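Long-range contact in 2-oxoadipate dioxygenase/decarboxylase, chloroplastic/amyloplastic (Oryza sativa, PDB 6W1K), which catalyses the iron(II)-dependent decarboxylation and hydroxylation of 2-oxoadipate to D-2-hydroxyglutarate, a step of plant lysine catabolism: residues A76-E88 with L97-G109. Sequence-based numbering, arbitrary orientation.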
loop_
_atom_site.group_PDB
_atom_site.type_symbol
_atom_site.label_atom_id
_atom_site.label_comp_id
_atom_site.label_asym_id
_atom_site.label_seq_id
_atom_site.Cartn_x
_atom_site.Cartn_y
_atom_site.Cartn_z
ATOM N N ALA A 76 3.124 12.691 2.024
ATOM C CA ALA A 76 2.127 12.909 3.067
ATOM C C ALA A 76 1.444 14.251 2.915
ATOM O O ALA A 76 0.273 14.379 3.246
ATOM C CB ALA A 76 2.737 12.852 4.455
ATOM N N GLU A 77 2.173 15.266 2.446
ATOM C CA GLU A 77 1.613 16.613 2.325
ATOM C C GLU A 77 0.432 16.665 1.350
ATOM O O GLU A 77 -0.516 17.440 1.547
ATOM C CB GLU A 77 2.720 17.560 1.867
ATOM C CG GLU A 77 2.453 19.021 2.083
ATOM C CD GLU A 77 3.408 19.916 1.280
ATOM O OE1 GLU A 77 3.004 21.068 0.995
ATOM O OE2 GLU A 77 4.538 19.473 0.923
ATOM N N PHE A 78 0.499 15.903 0.262
ATOM C CA PHE A 78 -0.655 15.806 -0.617
ATOM C C PHE A 78 -1.878 15.318 0.146
ATOM O O PHE A 78 -2.951 15.941 0.088
ATOM C CB PHE A 78 -0.363 14.855 -1.786
ATOM C CG PHE A 78 -1.604 14.500 -2.589
ATOM C CD1 PHE A 78 -2.244 15.457 -3.349
ATOM C CD2 PHE A 78 -2.122 13.219 -2.538
ATOM C CE1 PHE A 78 -3.396 15.149 -4.096
ATOM C CE2 PHE A 78 -3.266 12.893 -3.271
ATOM C CZ PHE A 78 -3.920 13.864 -4.034
ATOM N N PHE A 79 -1.740 14.190 0.854
ATOM C CA PHE A 79 -2.900 13.588 1.516
ATOM C C PHE A 79 -3.419 14.473 2.637
ATOM O O PHE A 79 -4.645 14.612 2.796
ATOM C CB PHE A 79 -2.587 12.163 2.016
ATOM C CG PHE A 79 -2.350 11.208 0.893
ATOM C CD1 PHE A 79 -3.416 10.748 0.125
ATOM C CD2 PHE A 79 -1.064 10.813 0.552
ATOM C CE1 PHE A 79 -3.232 9.935 -0.921
ATOM C CE2 PHE A 79 -0.877 10.006 -0.527
ATOM C CZ PHE A 79 -1.962 9.559 -1.262
ATOM N N THR A 80 -2.525 15.116 3.411
ATOM C CA THR A 80 -3.012 16.024 4.451
ATOM C C THR A 80 -3.613 17.306 3.867
ATOM O O THR A 80 -4.495 17.897 4.497
ATOM C CB THR A 80 -1.914 16.373 5.473
ATOM O OG1 THR A 80 -0.782 16.957 4.824
ATOM C CG2 THR A 80 -1.479 15.091 6.212
ATOM N N ASP A 81 -3.188 17.743 2.670
ATOM C CA ASP A 81 -3.905 18.809 1.967
ATOM C C ASP A 81 -5.362 18.410 1.653
ATOM O O ASP A 81 -6.243 19.260 1.582
ATOM C CB ASP A 81 -3.194 19.156 0.656
ATOM C CG ASP A 81 -1.917 19.994 0.836
ATOM O OD1 ASP A 81 -1.642 20.521 1.934
ATOM O OD2 ASP A 81 -1.182 20.099 -0.177
ATOM N N PHE A 82 -5.623 17.126 1.470
ATOM C CA PHE A 82 -6.966 16.605 1.235
ATOM C C PHE A 82 -7.524 15.881 2.460
ATOM O O PHE A 82 -8.262 14.903 2.348
ATOM C CB PHE A 82 -6.945 15.748 -0.033
ATOM C CG PHE A 82 -6.780 16.601 -1.269
ATOM C CD1 PHE A 82 -7.869 17.322 -1.786
ATOM C CD2 PHE A 82 -5.530 16.768 -1.857
ATOM C CE1 PHE A 82 -7.727 18.192 -2.875
ATOM C CE2 PHE A 82 -5.381 17.618 -2.955
ATOM C CZ PHE A 82 -6.474 18.326 -3.467
ATOM N N GLY A 83 -7.267 16.440 3.649
ATOM C CA GLY A 83 -8.021 16.117 4.842
ATOM C C GLY A 83 -7.617 14.835 5.548
ATOM O O GLY A 83 -8.255 14.464 6.546
ATOM N N TYR A 84 -6.569 14.166 5.098
ATOM C CA TYR A 84 -6.073 13.008 5.826
ATOM C C TYR A 84 -5.339 13.438 7.099
ATOM O O TYR A 84 -4.799 14.539 7.209
ATOM C CB TYR A 84 -5.148 12.160 4.969
ATOM C CG TYR A 84 -5.859 11.239 4.020
ATOM C CD1 TYR A 84 -6.528 11.748 2.921
ATOM C CD2 TYR A 84 -5.900 9.861 4.251
ATOM C CE1 TYR A 84 -7.192 10.906 2.051
ATOM C CE2 TYR A 84 -6.562 9.017 3.398
ATOM C CZ TYR A 84 -7.193 9.547 2.282
ATOM O OH TYR A 84 -7.874 8.716 1.420
ATOM N N VAL A 85 -5.355 12.532 8.071
ATOM C CA VAL A 85 -4.885 12.787 9.428
ATOM C C VAL A 85 -3.784 11.777 9.711
ATOM O O VAL A 85 -4.024 10.572 9.626
ATOM C CB VAL A 85 -6.027 12.634 10.451
ATOM C CG1 VAL A 85 -5.586 12.853 11.907
ATOM C CG2 VAL A 85 -7.171 13.623 10.127
ATOM N N PRO A 86 -2.588 12.216 10.104
ATOM C CA PRO A 86 -1.543 11.246 10.464
ATOM C C PRO A 86 -1.883 10.487 11.740
ATOM O O PRO A 86 -2.416 11.030 12.716
ATOM C CB PRO A 86 -0.285 12.121 10.630
ATOM C CG PRO A 86 -0.786 13.462 10.956
ATOM C CD PRO A 86 -2.110 13.605 10.204
ATOM N N ARG A 87 -1.574 9.203 11.717
ATOM C CA ARG A 87 -1.854 8.332 12.847
ATOM C C ARG A 87 -0.554 7.743 13.397
ATOM O O ARG A 87 0.384 8.492 13.678
ATOM C CB ARG A 87 -2.869 7.280 12.415
ATOM C CG ARG A 87 -4.173 7.941 11.853
ATOM C CD ARG A 87 -5.055 8.598 12.981
ATOM N NE ARG A 87 -5.568 7.553 13.853
ATOM C CZ ARG A 87 -6.746 6.943 13.718
ATOM N NH1 ARG A 87 -7.591 7.305 12.776
ATOM N NH2 ARG A 87 -7.089 5.971 14.542
ATOM N N GLU A 88 -0.489 6.427 13.561
ATOM C CA GLU A 88 0.605 5.787 14.296
ATOM C C GLU A 88 1.846 5.603 13.412
ATOM O O GLU A 88 1.757 5.395 12.198
ATOM C CB GLU A 88 0.165 4.430 14.839
ATOM C CG GLU A 88 -1.277 4.404 15.401
ATOM C CD GLU A 88 -1.564 5.536 16.387
ATOM O OE1 GLU A 88 -0.675 5.819 17.225
ATOM O OE2 GLU A 88 -2.676 6.136 16.318
ATOM N N LEU A 97 13.361 0.452 8.063
ATOM C CA LEU A 97 12.226 1.206 7.562
ATOM C C LEU A 97 11.458 1.865 8.704
ATOM O O LEU A 97 11.468 1.393 9.835
ATOM C CB LEU A 97 11.253 0.296 6.797
ATOM C CG LEU A 97 11.813 -0.681 5.760
ATOM C CD1 LEU A 97 10.722 -1.652 5.275
ATOM C CD2 LEU A 97 12.414 0.112 4.605
ATOM N N ARG A 98 10.776 2.953 8.376
ATOM C CA ARG A 98 9.819 3.622 9.255
ATOM C C ARG A 98 8.586 3.831 8.394
ATOM O O ARG A 98 8.699 3.971 7.175
ATOM C CB ARG A 98 10.389 4.955 9.765
ATOM C CG ARG A 98 9.410 5.863 10.442
ATOM C CD ARG A 98 10.121 7.117 10.988
ATOM N NE ARG A 98 10.314 8.139 9.961
ATOM C CZ ARG A 98 9.486 9.166 9.746
ATOM N NH1 ARG A 98 8.399 9.338 10.495
ATOM N NH2 ARG A 98 9.752 10.035 8.776
ATOM N N ALA A 99 7.400 3.791 9.009
ATOM C CA ALA A 99 6.163 3.994 8.279
ATOM C C ALA A 99 5.204 4.817 9.131
ATOM O O ALA A 99 5.280 4.803 10.349
ATOM C CB ALA A 99 5.494 2.666 7.898
ATOM N N LEU A 100 4.312 5.538 8.457
ATOM C CA LEU A 100 3.215 6.263 9.082
ATOM C C LEU A 100 1.968 5.955 8.289
ATOM O O LEU A 100 2.024 5.848 7.063
ATOM C CB LEU A 100 3.476 7.747 9.053
ATOM C CG LEU A 100 2.763 8.739 9.954
ATOM C CD1 LEU A 100 2.945 8.407 11.400
ATOM C CD2 LEU A 100 3.357 10.130 9.634
ATOM N N TRP A 101 0.842 5.830 8.958
ATOM C CA TRP A 101 -0.402 5.696 8.221
ATOM C C TRP A 101 -1.296 6.896 8.510
ATOM O O TRP A 101 -1.087 7.645 9.471
ATOM C CB TRP A 101 -1.085 4.375 8.536
ATOM C CG TRP A 101 -1.776 4.222 9.839
ATOM C CD1 TRP A 101 -1.231 3.857 11.048
ATOM C CD2 TRP A 101 -3.185 4.357 10.063
ATOM N NE1 TRP A 101 -2.221 3.740 12.003
ATOM C CE2 TRP A 101 -3.426 4.068 11.427
ATOM C CE3 TRP A 101 -4.264 4.697 9.237
ATOM C CZ2 TRP A 101 -4.708 4.103 11.990
ATOM C CZ3 TRP A 101 -5.557 4.712 9.802
ATOM C CH2 TRP A 101 -5.761 4.416 11.160
ATOM N N PHE A 102 -2.251 7.092 7.608
ATOM C CA PHE A 102 -3.094 8.286 7.537
ATOM C C PHE A 102 -4.539 7.826 7.358
ATOM O O PHE A 102 -4.826 6.973 6.521
ATOM C CB PHE A 102 -2.683 9.202 6.378
ATOM C CG PHE A 102 -1.248 9.670 6.444
ATOM C CD1 PHE A 102 -0.220 8.816 6.120
ATOM C CD2 PHE A 102 -0.948 10.943 6.863
ATOM C CE1 PHE A 102 1.089 9.254 6.234
ATOM C CE2 PHE A 102 0.346 11.398 6.976
ATOM C CZ PHE A 102 1.375 10.565 6.662
ATOM N N SER A 103 -5.450 8.389 8.176
ATOM C CA SER A 103 -6.861 8.068 8.070
ATOM C C SER A 103 -7.560 9.164 7.276
ATOM O O SER A 103 -7.230 10.348 7.417
ATOM C CB SER A 103 -7.522 7.960 9.448
ATOM O OG SER A 103 -7.228 9.110 10.185
ATOM N N PRO A 104 -8.567 8.807 6.496
ATOM C CA PRO A 104 -9.143 9.769 5.540
ATOM C C PRO A 104 -10.063 10.772 6.205
ATOM O O PRO A 104 -10.547 10.565 7.318
ATOM C CB PRO A 104 -9.911 8.874 4.546
ATOM C CG PRO A 104 -10.198 7.625 5.284
ATOM C CD PRO A 104 -9.116 7.445 6.354
ATOM N N PRO A 105 -10.354 11.881 5.526
ATOM C CA PRO A 105 -11.431 12.759 5.989
ATOM C C PRO A 105 -12.761 11.999 5.998
ATOM O O PRO A 105 -12.921 10.992 5.308
ATOM C CB PRO A 105 -11.437 13.885 4.962
ATOM C CG PRO A 105 -10.962 13.225 3.675
ATOM C CD PRO A 105 -9.939 12.179 4.140
ATOM N N THR A 106 -13.722 12.506 6.772
ATOM C CA THR A 106 -15.074 11.943 6.751
ATOM C C THR A 106 -15.617 12.072 5.330
ATOM O O THR A 106 -15.462 13.123 4.698
ATOM C CB THR A 106 -15.981 12.645 7.747
ATOM O OG1 THR A 106 -15.449 12.457 9.064
ATOM C CG2 THR A 106 -17.440 12.100 7.675
ATOM N N ASN A 107 -16.151 10.966 4.799
ATOM C CA ASN A 107 -16.710 10.861 3.442
ATOM C C ASN A 107 -17.876 9.870 3.531
ATOM O O ASN A 107 -17.863 8.749 3.048
ATOM C CB ASN A 107 -15.652 10.470 2.406
ATOM C CG ASN A 107 -15.057 9.102 2.637
ATOM O OD1 ASN A 107 -15.263 8.182 1.861
ATOM N ND2 ASN A 107 -14.269 8.980 3.670
ATOM N N ASP A 108 -18.950 10.271 4.209
ATOM C CA ASP A 108 -20.082 9.365 4.386
ATOM C C ASP A 108 -21.038 9.335 3.201
ATOM O O ASP A 108 -21.952 8.494 3.187
ATOM C CB ASP A 108 -20.898 9.742 5.632
ATOM C CG ASP A 108 -20.106 9.584 6.922
ATOM O OD1 ASP A 108 -20.363 10.340 7.885
ATOM O OD2 ASP A 108 -19.221 8.707 6.972
ATOM N N GLY A 109 -20.887 10.241 2.236
ATOM C CA GLY A 109 -21.788 10.285 1.102
ATOM C C GLY A 109 -21.242 9.725 -0.203
ATOM O O GLY A 109 -21.803 9.985 -1.274
#
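Trp101 sets its CG between the backbone N and the carbonyl carbon (chi1 75°), and Arg87, bent at chi2 and chi3, folds back over the resulting indole. The pair illustrates how a long cationic side chain crossing a hairpin can be held by an aromatic face along its aliphatic part and by a hydrogen bond at its end. Here Arg87 CB rests on one face of the five-membered ring, a CH-pi contact of 3.6 Å to its centroid, while farther along Trp101 CH2 lies over the centre of the guanidinium, the two planes 43° apart. In the plane of that guanidinium, Arg87 NH1 donates to Ser103 OG at 3.2 Å. An alanine in place of Trp101 would probably leave the Arg87 chain without its aromatic support and its guanidinium freer to swing away from Ser103. Arg87 and Trp101 sit on facing strands of an antiparallel hairpin, 85-92 and 97-103, where Val85 and Ser103 are bonded both ways, Val85 N to Ser103 O and Ser103 N to Val85 O, each 3.0 Å. On the face opposite their side chains, Pro86 and Phe102 form a non-hydrogen-bonded pair, and the Phe102 ring also meets Ala76 CB, 3.5 Å from CZ, which ties helix 72-81 to the sheet. After that helix, Tyr84 receives Pro104 CA and Pro105 CD over one ring face, and its hydroxyl bonds to Pro120 O. Trp101 also meets Phe294 of the 2-oxoadipate pocket edge-to-face. Chemically, one indole thus serves both the apolar start and the charged end of Arg87, whose cation gains a polar partner in Ser103 OG.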